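Local coordinates for adhesion G-protein coupled receptor G6 (Danio rerio, PDB 6V55), which probably couples extracellular adhesion to G-protein signalling in myelination, as a calcium-binding adhesion receptor of which this structure covers the extracellular region, at residues Val512-Ala517 and Glu546-Lys552; Phe705-Leu710 and Leu764-Leu768; Pro729-Phe733 and Trp745-Lys751. One frame throughout, in Å; residues are numbered along the deposited sequence.

Contact 1: residues Val512-Ala517 and Glu546-Lys552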
loop_
_atom_site.group_PDB
_atom_site.type_symbol
_atom_site.label_atom_id
_atom_site.label_comp_id
_atom_site.label_asym_id
_atom_site.label_seq_id
_atom_site.Cartn_x
_atom_site.Cartn_y
_atom_site.Cartn_z
ATOM N N VAL A 512 -21.966 21.882 18.772
ATOM C CA VAL A 512 -20.699 22.558 18.997
ATOM C C VAL A 512 -20.709 23.204 20.374
ATOM O O VAL A 512 -21.753 23.642 20.876
ATOM C CB VAL A 512 -20.421 23.583 17.887
ATOM C CG1 VAL A 512 -20.065 22.879 16.603
ATOM C CG2 VAL A 512 -21.626 24.451 17.656
ATOM N N SER A 513 -19.548 23.221 21.005
ATOM C CA SER A 513 -19.335 23.868 22.284
ATOM C C SER A 513 -18.125 24.752 22.106
ATOM O O SER A 513 -17.474 24.702 21.069
ATOM C CB SER A 513 -19.043 22.854 23.398
ATOM O OG SER A 513 -17.791 22.212 23.176
ATOM N N GLN A 514 -17.777 25.504 23.148
ATOM C CA GLN A 514 -16.469 26.147 23.183
ATOM C C GLN A 514 -15.339 25.118 23.261
ATOM O O GLN A 514 -14.252 25.343 22.708
ATOM C CB GLN A 514 -16.414 27.116 24.366
ATOM C CG GLN A 514 -15.163 27.964 24.457
ATOM C CD GLN A 514 -14.907 28.752 23.195
ATOM O OE1 GLN A 514 -15.582 29.748 22.942
ATOM N NE2 GLN A 514 -13.923 28.326 22.402
ATOM N N GLU A 515 -15.587 23.964 23.882
ATOM C CA GLU A 515 -14.512 23.002 24.085
ATOM C C GLU A 515 -14.270 22.103 22.882
ATOM O O GLU A 515 -13.126 21.681 22.666
ATOM C CB GLU A 515 -14.792 22.161 25.333
ATOM C CG GLU A 515 -14.180 22.778 26.598
ATOM C CD GLU A 515 -14.912 24.038 27.066
ATOM O OE1 GLU A 515 -16.172 24.043 27.005
ATOM O OE2 GLU A 515 -14.230 25.010 27.493
ATOM N N ASN A 516 -15.292 21.832 22.070
ATOM C CA ASN A 516 -15.092 21.010 20.887
ATOM C C ASN A 516 -15.021 21.809 19.583
ATOM O O ASN A 516 -14.904 21.185 18.523
ATOM C CB ASN A 516 -16.163 19.910 20.821
ATOM C CG ASN A 516 -17.467 20.365 20.209
ATOM O OD1 ASN A 516 -17.952 21.450 20.492
ATOM N ND2 ASN A 516 -18.072 19.502 19.395
ATOM N N ALA A 517 -15.056 23.164 19.639
ATOM C CA ALA A 517 -15.091 23.994 18.427
ATOM C C ALA A 517 -13.810 23.879 17.610
ATOM O O ALA A 517 -13.861 23.845 16.370
ATOM C CB ALA A 517 -15.315 25.462 18.770
ATOM N N GLU A 546 -22.852 27.583 12.955
ATOM C CA GLU A 546 -23.149 27.277 14.351
ATOM C C GLU A 546 -21.909 27.439 15.218
ATOM O O GLU A 546 -21.979 27.988 16.329
ATOM C CB GLU A 546 -23.694 25.856 14.472
ATOM C CG GLU A 546 -24.953 25.579 13.659
ATOM C CD GLU A 546 -25.349 24.097 13.688
ATOM O OE1 GLU A 546 -26.295 23.710 12.954
ATOM O OE2 GLU A 546 -24.709 23.318 14.444
ATOM N N LEU A 547 -20.764 27.030 14.672
ATOM C CA LEU A 547 -19.490 27.132 15.352
ATOM C C LEU A 547 -19.094 28.579 15.579
ATOM O O LEU A 547 -18.620 28.919 16.661
ATOM C CB LEU A 547 -18.425 26.425 14.525
ATOM C CG LEU A 547 -17.042 26.234 15.120
ATOM C CD1 LEU A 547 -16.613 24.840 14.811
ATOM C CD2 LEU A 547 -16.039 27.214 14.565
ATOM N N VAL A 548 -19.260 29.437 14.573
ATOM C CA VAL A 548 -18.814 30.821 14.713
ATOM C C VAL A 548 -19.744 31.567 15.670
ATOM O O VAL A 548 -19.297 32.407 16.458
ATOM C CB VAL A 548 -18.706 31.465 13.313
ATOM C CG1 VAL A 548 -18.548 32.981 13.363
ATOM C CG2 VAL A 548 -17.519 30.894 12.581
ATOM N N ASN A 549 -21.007 31.146 15.744
ATOM C CA ASN A 549 -21.969 31.781 16.635
ATOM C C ASN A 549 -21.743 31.437 18.099
ATOM O O ASN A 549 -21.753 32.333 18.949
ATOM C CB ASN A 549 -23.371 31.393 16.222
ATOM C CG ASN A 549 -23.961 32.403 15.309
ATOM O OD1 ASN A 549 -23.966 33.598 15.631
ATOM N ND2 ASN A 549 -24.408 31.968 14.134
ATOM N N ILE A 550 -21.530 30.166 18.428
ATOM C CA ILE A 550 -21.450 29.843 19.846
ATOM C C ILE A 550 -20.051 30.040 20.433
ATOM O O ILE A 550 -19.936 30.252 21.648
ATOM C CB ILE A 550 -22.006 28.428 20.115
ATOM C CG1 ILE A 550 -22.624 28.360 21.519
ATOM C CG2 ILE A 550 -20.956 27.358 19.933
ATOM C CD1 ILE A 550 -23.644 27.241 21.698
ATOM N N ALA A 551 -18.998 30.069 19.617
ATOM C CA ALA A 551 -17.654 30.024 20.168
ATOM C C ALA A 551 -17.048 31.416 20.269
ATOM O O ALA A 551 -17.434 32.343 19.560
ATOM C CB ALA A 551 -16.743 29.123 19.334
ATOM N N LYS A 552 -16.101 31.557 21.190
ATOM C CA LYS A 552 -15.257 32.738 21.251
ATOM C C LYS A 552 -14.062 32.500 20.346
ATOM O O LYS A 552 -13.496 31.404 20.333
ATOM C CB LYS A 552 -14.814 33.024 22.690
ATOM C CG LYS A 552 -15.965 32.997 23.714
ATOM C CD LYS A 552 -15.706 33.923 24.920
ATOM C CE LYS A 552 -16.906 34.859 25.212
ATOM N NZ LYS A 552 -17.138 35.950 24.194
#
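Gln514 makes the polar link of this contact, reaching across to the backbone just beyond the helix that ends at Ile550. Gln514 OE1 receives Lys552 N at 2.6 Å along a nearly straight N-H (173°), the donor lying in the plane of the side-chain carbonyl. CG is anti to the backbone N (chi1 -174°) and the chain then bends at chi2, which swings the amide over to the last residues of 546-552. Lys552 N follows Ala551, the first residue to leave helical geometry, so a long flexible amide suits a place where the helix's own bonding pattern is running out. Gln514 OE1 also touches Lys552 CG at 3.4 Å, the two side chains crossing at about a right angle.

The apolar contacts come from small and branched residues. Val512 CG2 meets Ile550 CG2 at 3.8 Å, methyl against methyl. Deeper in, Ala517 CB lies 4.0 Å from Ala551 CB and 4.1 Å from Leu547 CG; two alanines let the chains come this close, while Leu547 also packs on Val520 and Leu557 of the adjoining helices.

Within 512-517, Ser513 OG accepts from Asn516 N at 2.8 Å, an ST motif that shapes the turn leading into helix 517-527. Glu546 directs its carboxylate to Lys543 in a salt bridge, and an N-linked sugar rests against Gln514.

The chemistry implies a division of labour: the alanines and Leu547 make the buried part, the Val512-Ile550 pair lies nearer the surface, and one straight hydrogen bond from a backbone N-H to a side-chain amide oxygen ties the loop to the departing end of helix 534-550.

Contact 2: residues Phe705-Leu710 and Leu764-Leu768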
loop_
_atom_site.group_PDB
_atom_site.type_symbol
_atom_site.label_atom_id
_atom_site.label_comp_id
_atom_site.label_asym_id
_atom_site.label_seq_id
_atom_site.Cartn_x
_atom_site.Cartn_y
_atom_site.Cartn_z
ATOM N N PHE A 705 -22.147 47.658 12.458
ATOM C CA PHE A 705 -23.132 48.564 11.884
ATOM C C PHE A 705 -22.530 49.236 10.657
ATOM O O PHE A 705 -21.307 49.368 10.542
ATOM C CB PHE A 705 -23.592 49.615 12.923
ATOM C CG PHE A 705 -22.625 50.745 13.121
ATOM C CD1 PHE A 705 -21.400 50.532 13.756
ATOM C CD2 PHE A 705 -22.945 52.022 12.677
ATOM C CE1 PHE A 705 -20.504 51.555 13.935
ATOM C CE2 PHE A 705 -22.065 53.069 12.853
ATOM C CZ PHE A 705 -20.834 52.836 13.488
ATOM N N THR A 706 -23.397 49.656 9.738
ATOM C CA THR A 706 -22.981 50.300 8.493
ATOM C C THR A 706 -23.073 51.814 8.636
ATOM O O THR A 706 -24.107 52.332 9.060
ATOM C CB THR A 706 -23.852 49.837 7.320
ATOM O OG1 THR A 706 -24.005 48.414 7.384
ATOM C CG2 THR A 706 -23.213 50.203 5.983
ATOM N N ILE A 707 -21.996 52.514 8.293
ATOM C CA ILE A 707 -21.999 53.973 8.287
ATOM C C ILE A 707 -22.561 54.413 6.952
ATOM O O ILE A 707 -22.025 54.023 5.920
ATOM C CB ILE A 707 -20.588 54.533 8.477
ATOM C CG1 ILE A 707 -19.973 54.019 9.786
ATOM C CG2 ILE A 707 -20.641 56.042 8.389
ATOM C CD1 ILE A 707 -18.705 54.758 10.182
ATOM N N LYS A 708 -23.638 55.207 6.963
ATOM C CA LYS A 708 -24.386 55.519 5.755
ATOM C C LYS A 708 -24.337 57.011 5.479
ATOM O O LYS A 708 -24.056 57.809 6.387
ATOM C CB LYS A 708 -25.845 55.074 5.859
ATOM C CG LYS A 708 -25.997 53.576 5.872
ATOM C CD LYS A 708 -27.448 53.128 5.797
ATOM C CE LYS A 708 -27.528 51.606 5.946
ATOM N NZ LYS A 708 -28.929 51.090 6.071
ATOM N N ASN A 709 -24.601 57.354 4.196
ATOM C CA ASN A 709 -24.824 58.730 3.720
ATOM C C ASN A 709 -23.668 59.667 4.059
ATOM O O ASN A 709 -23.865 60.720 4.667
ATOM C CB ASN A 709 -26.151 59.301 4.246
ATOM C CG ASN A 709 -27.389 58.733 3.506
ATOM O OD1 ASN A 709 -27.498 58.814 2.271
ATOM N ND2 ASN A 709 -28.327 58.180 4.266
ATOM N N LEU A 710 -22.455 59.246 3.704
ATOM C CA LEU A 710 -21.271 60.042 4.006
ATOM C C LEU A 710 -21.218 61.295 3.126
ATOM O O LEU A 710 -21.780 61.341 2.025
ATOM C CB LEU A 710 -19.998 59.207 3.818
ATOM C CG LEU A 710 -19.752 57.995 4.720
ATOM C CD1 LEU A 710 -18.958 56.934 3.978
ATOM C CD2 LEU A 710 -19.014 58.427 5.985
ATOM N N LEU A 764 -16.335 55.483 -5.792
ATOM C CA LEU A 764 -16.650 56.370 -4.686
ATOM C C LEU A 764 -18.031 55.940 -4.203
ATOM O O LEU A 764 -19.027 56.146 -4.904
ATOM C CB LEU A 764 -16.607 57.825 -5.144
ATOM C CG LEU A 764 -15.396 58.180 -6.026
ATOM C CD1 LEU A 764 -15.520 59.578 -6.618
ATOM C CD2 LEU A 764 -14.066 58.016 -5.278
ATOM N N CYS A 765 -18.076 55.278 -3.044
ATOM C CA CYS A 765 -19.324 54.883 -2.397
ATOM C C CYS A 765 -19.538 55.751 -1.162
ATOM O O CYS A 765 -18.579 56.104 -0.476
ATOM C CB CYS A 765 -19.320 53.394 -2.017
ATOM S SG CYS A 765 -19.272 52.305 -3.465
ATOM N N ASN A 766 -20.794 56.102 -0.885
ATOM C CA ASN A 766 -21.118 57.004 0.215
ATOM C C ASN A 766 -21.461 56.265 1.499
ATOM O O ASN A 766 -21.972 56.887 2.433
ATOM C CB ASN A 766 -22.266 57.952 -0.187
ATOM C CG ASN A 766 -23.634 57.256 -0.276
ATOM O OD1 ASN A 766 -23.733 56.051 -0.523
ATOM N ND2 ASN A 766 -24.700 58.040 -0.111
ATOM N N HIS A 767 -21.249 54.952 1.540
ATOM C CA HIS A 767 -21.491 54.171 2.740
ATOM C C HIS A 767 -20.407 53.111 2.904
ATOM O O HIS A 767 -19.747 52.722 1.940
ATOM C CB HIS A 767 -22.891 53.524 2.735
ATOM C CG HIS A 767 -23.087 52.507 1.656
ATOM N ND1 HIS A 767 -23.413 52.852 0.362
ATOM C CD2 HIS A 767 -23.010 51.154 1.677
ATOM C CE1 HIS A 767 -23.527 51.758 -0.370
ATOM N NE2 HIS A 767 -23.289 50.713 0.405
ATOM N N LEU A 768 -20.211 52.653 4.137
ATOM C CA LEU A 768 -19.182 51.637 4.395
ATOM C C LEU A 768 -19.625 50.518 5.361
ATOM O O LEU A 768 -19.937 50.731 6.535
ATOM C CB LEU A 768 -17.904 52.284 4.932
ATOM C CG LEU A 768 -16.894 51.168 5.195
ATOM C CD1 LEU A 768 -16.258 50.683 3.890
ATOM C CD2 LEU A 768 -15.868 51.595 6.212
HETATM O O HOH W 1 -19.013 49.651 9.128
#
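His767 and Leu768, the last modelled residues of the GPS motif, run alongside the loop that carries Ile707 and Lys708, the two chains heading in nearly opposite directions. Ile707 and Leu768 exchange backbone bonds in the manner of an antiparallel pair: Leu768 N gives to Ile707 O at 2.9 Å, and Ile707 N gives to Leu768 O at 3.2 Å, the donor tilted 32° from the carbonyl plane. A water that donates to both Phe705 O and Leu768 O gives Leu768 O a second partner.

In the GAIN domains of adhesion receptors, cleavage typically falls between a leucine and the threonine after it, in a His-Leu-Thr sequence. The model stopping at Leu768, with a bound peptide packed close by, is consistent with this. The loop 705-710 holds the last modelled residue, probably the cleaved end, by its main chain, in a way that depends little on residue type.

Side chains fill in around these bonds. Thr706 has OG1 beside its backbone N (chi1 -45°), which puts CG2 anti to that N; Thr706 CG2 comes to 3.4 Å from Leu768 O and also to the edge of the His767 ring. His767 lays CB 3.3 Å from Ile707 O, and its ring meets Phe733 edge-to-face. Asn709, which a glycan touches, takes a left-handed backbone conformation that asparagine tolerates well, turning the loop so that Leu710 N reaches Asn766 O at 2.7 Å and 173°. Leu710 CD1 lies 3.4 Å from Asn766 O, alongside the bond.

Contact 3: residues Pro729-Phe733 and Trp745-Lys751. Unlike the reference sequence in segment 745-751: Trp745 (reference Cys).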
loop_
_atom_site.group_PDB
_atom_site.type_symbol
_atom_site.label_atom_id
_atom_site.label_comp_id
_atom_site.label_asym_id
_atom_site.label_seq_id
_atom_site.Cartn_x
_atom_site.Cartn_y
_atom_site.Cartn_z
ATOM N N PRO A 729 -17.979 50.171 -16.509
ATOM C CA PRO A 729 -18.128 49.525 -15.208
ATOM C C PRO A 729 -19.279 50.098 -14.401
ATOM O O PRO A 729 -19.610 51.283 -14.477
ATOM C CB PRO A 729 -16.786 49.812 -14.529
ATOM C CG PRO A 729 -16.346 51.117 -15.103
ATOM C CD PRO A 729 -16.939 51.219 -16.490
ATOM N N GLN A 730 -19.885 49.223 -13.602
ATOM C CA GLN A 730 -20.893 49.606 -12.618
ATOM C C GLN A 730 -20.370 49.203 -11.241
ATOM O O GLN A 730 -20.162 48.013 -10.976
ATOM C CB GLN A 730 -22.235 48.945 -12.930
ATOM C CG GLN A 730 -23.428 49.557 -12.228
ATOM C CD GLN A 730 -24.737 48.953 -12.705
ATOM O OE1 GLN A 730 -25.387 48.194 -11.977
ATOM N NE2 GLN A 730 -25.138 49.296 -13.930
ATOM N N CYS A 731 -20.104 50.194 -10.391
ATOM C CA CYS A 731 -19.687 49.934 -9.020
ATOM C C CYS A 731 -20.876 49.418 -8.226
ATOM O O CYS A 731 -21.930 50.061 -8.196
ATOM C CB CYS A 731 -19.141 51.208 -8.382
ATOM S SG CYS A 731 -17.543 51.736 -8.984
ATOM N N VAL A 732 -20.723 48.258 -7.585
ATOM C CA VAL A 732 -21.818 47.663 -6.832
ATOM C C VAL A 732 -21.356 47.293 -5.428
ATOM O O VAL A 732 -20.154 47.187 -5.155
ATOM C CB VAL A 732 -22.413 46.440 -7.563
ATOM C CG1 VAL A 732 -23.365 46.916 -8.650
ATOM C CG2 VAL A 732 -21.304 45.585 -8.161
ATOM N N PHE A 733 -22.327 47.158 -4.514
ATOM C CA PHE A 733 -22.098 46.552 -3.207
ATOM C C PHE A 733 -23.070 45.399 -2.971
ATOM O O PHE A 733 -24.182 45.381 -3.510
ATOM C CB PHE A 733 -22.176 47.571 -2.028
ATOM C CG PHE A 733 -23.579 47.943 -1.620
ATOM C CD1 PHE A 733 -24.289 48.894 -2.351
ATOM C CD2 PHE A 733 -24.187 47.371 -0.489
ATOM C CE1 PHE A 733 -25.583 49.243 -1.990
ATOM C CE2 PHE A 733 -25.488 47.707 -0.139
ATOM C CZ PHE A 733 -26.183 48.654 -0.888
ATOM N N TRP A 745 -26.289 42.072 -5.866
ATOM C CA TRP A 745 -25.531 43.307 -6.039
ATOM C C TRP A 745 -26.484 44.488 -6.065
ATOM O O TRP A 745 -27.640 44.373 -6.484
ATOM C CB TRP A 745 -24.693 43.293 -7.323
ATOM C CG TRP A 745 -23.521 42.336 -7.285
ATOM C CD1 TRP A 745 -23.353 41.219 -8.053
ATOM C CD2 TRP A 745 -22.357 42.416 -6.437
ATOM N NE1 TRP A 745 -22.168 40.600 -7.730
ATOM C CE2 TRP A 745 -21.544 41.313 -6.742
ATOM C CE3 TRP A 745 -21.939 43.304 -5.436
ATOM C CZ2 TRP A 745 -20.340 41.082 -6.102
ATOM C CZ3 TRP A 745 -20.730 43.073 -4.799
ATOM C CH2 TRP A 745 -19.946 41.975 -5.139
ATOM N N ASN A 746 -25.997 45.623 -5.604
ATOM C CA ASN A 746 -26.819 46.807 -5.550
ATOM C C ASN A 746 -25.940 47.971 -5.939
ATOM O O ASN A 746 -24.799 48.091 -5.484
ATOM C CB ASN A 746 -27.428 46.982 -4.157
ATOM C CG ASN A 746 -28.358 48.201 -4.027
ATOM O OD1 ASN A 746 -28.652 48.937 -4.985
ATOM N ND2 ASN A 746 -28.865 48.383 -2.813
ATOM N N SER A 747 -26.517 48.844 -6.750
ATOM C CA SER A 747 -25.800 49.954 -7.339
ATOM C C SER A 747 -25.855 51.202 -6.457
ATOM O O SER A 747 -25.022 52.106 -6.628
ATOM C CB SER A 747 -26.390 50.248 -8.736
ATOM O OG SER A 747 -25.589 51.204 -9.391
ATOM N N ASP A 748 -26.806 51.246 -5.509
ATOM C CA ASP A 748 -27.227 52.469 -4.833
ATOM C C ASP A 748 -26.146 52.999 -3.908
ATOM O O ASP A 748 -25.696 52.312 -2.990
ATOM C CB ASP A 748 -28.502 52.197 -4.051
ATOM C CG ASP A 748 -29.728 52.194 -4.949
ATOM O OD1 ASP A 748 -30.772 51.623 -4.544
ATOM O OD2 ASP A 748 -29.647 52.765 -6.067
ATOM N N GLY A 749 -25.709 54.215 -4.179
ATOM C CA GLY A 749 -24.696 54.872 -3.402
ATOM C C GLY A 749 -23.326 54.851 -4.016
ATOM O O GLY A 749 -22.444 55.553 -3.517
ATOM N N CYS A 750 -23.121 54.098 -5.094
ATOM C CA CYS A 750 -21.791 53.863 -5.648
ATOM C C CYS A 750 -21.716 54.377 -7.082
ATOM O O CYS A 750 -22.475 53.919 -7.949
ATOM C CB CYS A 750 -21.451 52.372 -5.582
ATOM S SG CYS A 750 -21.233 51.850 -3.900
ATOM N N LYS A 751 -20.789 55.310 -7.327
ATOM C CA LYS A 751 -20.474 55.814 -8.660
ATOM C C LYS A 751 -18.992 55.601 -8.981
ATOM O O LYS A 751 -18.170 55.359 -8.091
ATOM C CB LYS A 751 -20.849 57.303 -8.793
ATOM C CG LYS A 751 -19.947 58.290 -8.035
ATOM C CD LYS A 751 -20.221 59.743 -8.471
ATOM C CE LYS A 751 -19.098 60.720 -8.084
ATOM N NZ LYS A 751 -19.267 62.074 -8.727
#
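Phe733 and Asn746 lie side by side and point the same way, as facing residues of an antiparallel hydrogen-bonded pair do. Asn746 CB sits over one face of the Phe733 ring, 4.1 Å from its centroid and 29° off the normal, a CH-pi contact. The amide is turned 33° from the ring plane, with Asn746 ND2 3.3 Å from Phe733 CZ. Beneath them Phe733 N donates to Asn746 O, and Asn746 N to Phe733 O, both at 2.8 Å. Phe733 carries CG between its backbone N and carbonyl carbon (chi1 78°), and this brings CE1 to 3.2 Å from Asp748 O.

Asparagine suits its position doubly: OD1 accepts Asp748 N from above the carbonyl plane, closing an Asx turn, while ND2 is bound by Asp735. Were Phe733 replaced by an alanine, Asn746 CB would probably lose the ring face it rests on, and His767 its edge-to-face partner.

Val732 crosses Trp745 at about a right angle, Val732 CG2 lying 3.6 Å from Trp745 CE3; the reference sequence has cysteine at this tryptophan. Cys731 CB and Cys750 CB touch at 3.8 Å, yet each sulfur is committed to a different disulfide, with Cys763 and Cys765 respectively. Between Ser747 and Cys750 a type II turn places Gly749 at a positive phi, where a CB would strike the preceding carbonyl.

Strand 730-735 pairs with 744-746 and, through residues 730-733, with a strand of the bound peptide, while strand 750-752 borders 760-765 at the margin of a six-stranded antiparallel sheet.

Overall arrangement
Contacts 2 and 3 form one neighbourhood, their centres 12 Å apart, joined by the Cys750-Cys765 disulfide and by strands 750-752 and 760-765 lying next to each other. Contact 1 stands alone among the helices, its centre about 32 Å and 36 Å from theirs. All three mix buried and exposed residues, so none is wholly core or wholly surface. Contact 1, a loop against a helix end, depends on methyl packing and one hydrogen bond to a side-chain amide. Contact 2, at the modelled chain end, rests chiefly on main-chain bonds, while contact 3 adds aromatic packing and an Asx turn to paired strands. Attached glycans touch contacts 1 and 2; the bound peptide reaches contacts 2 and 3.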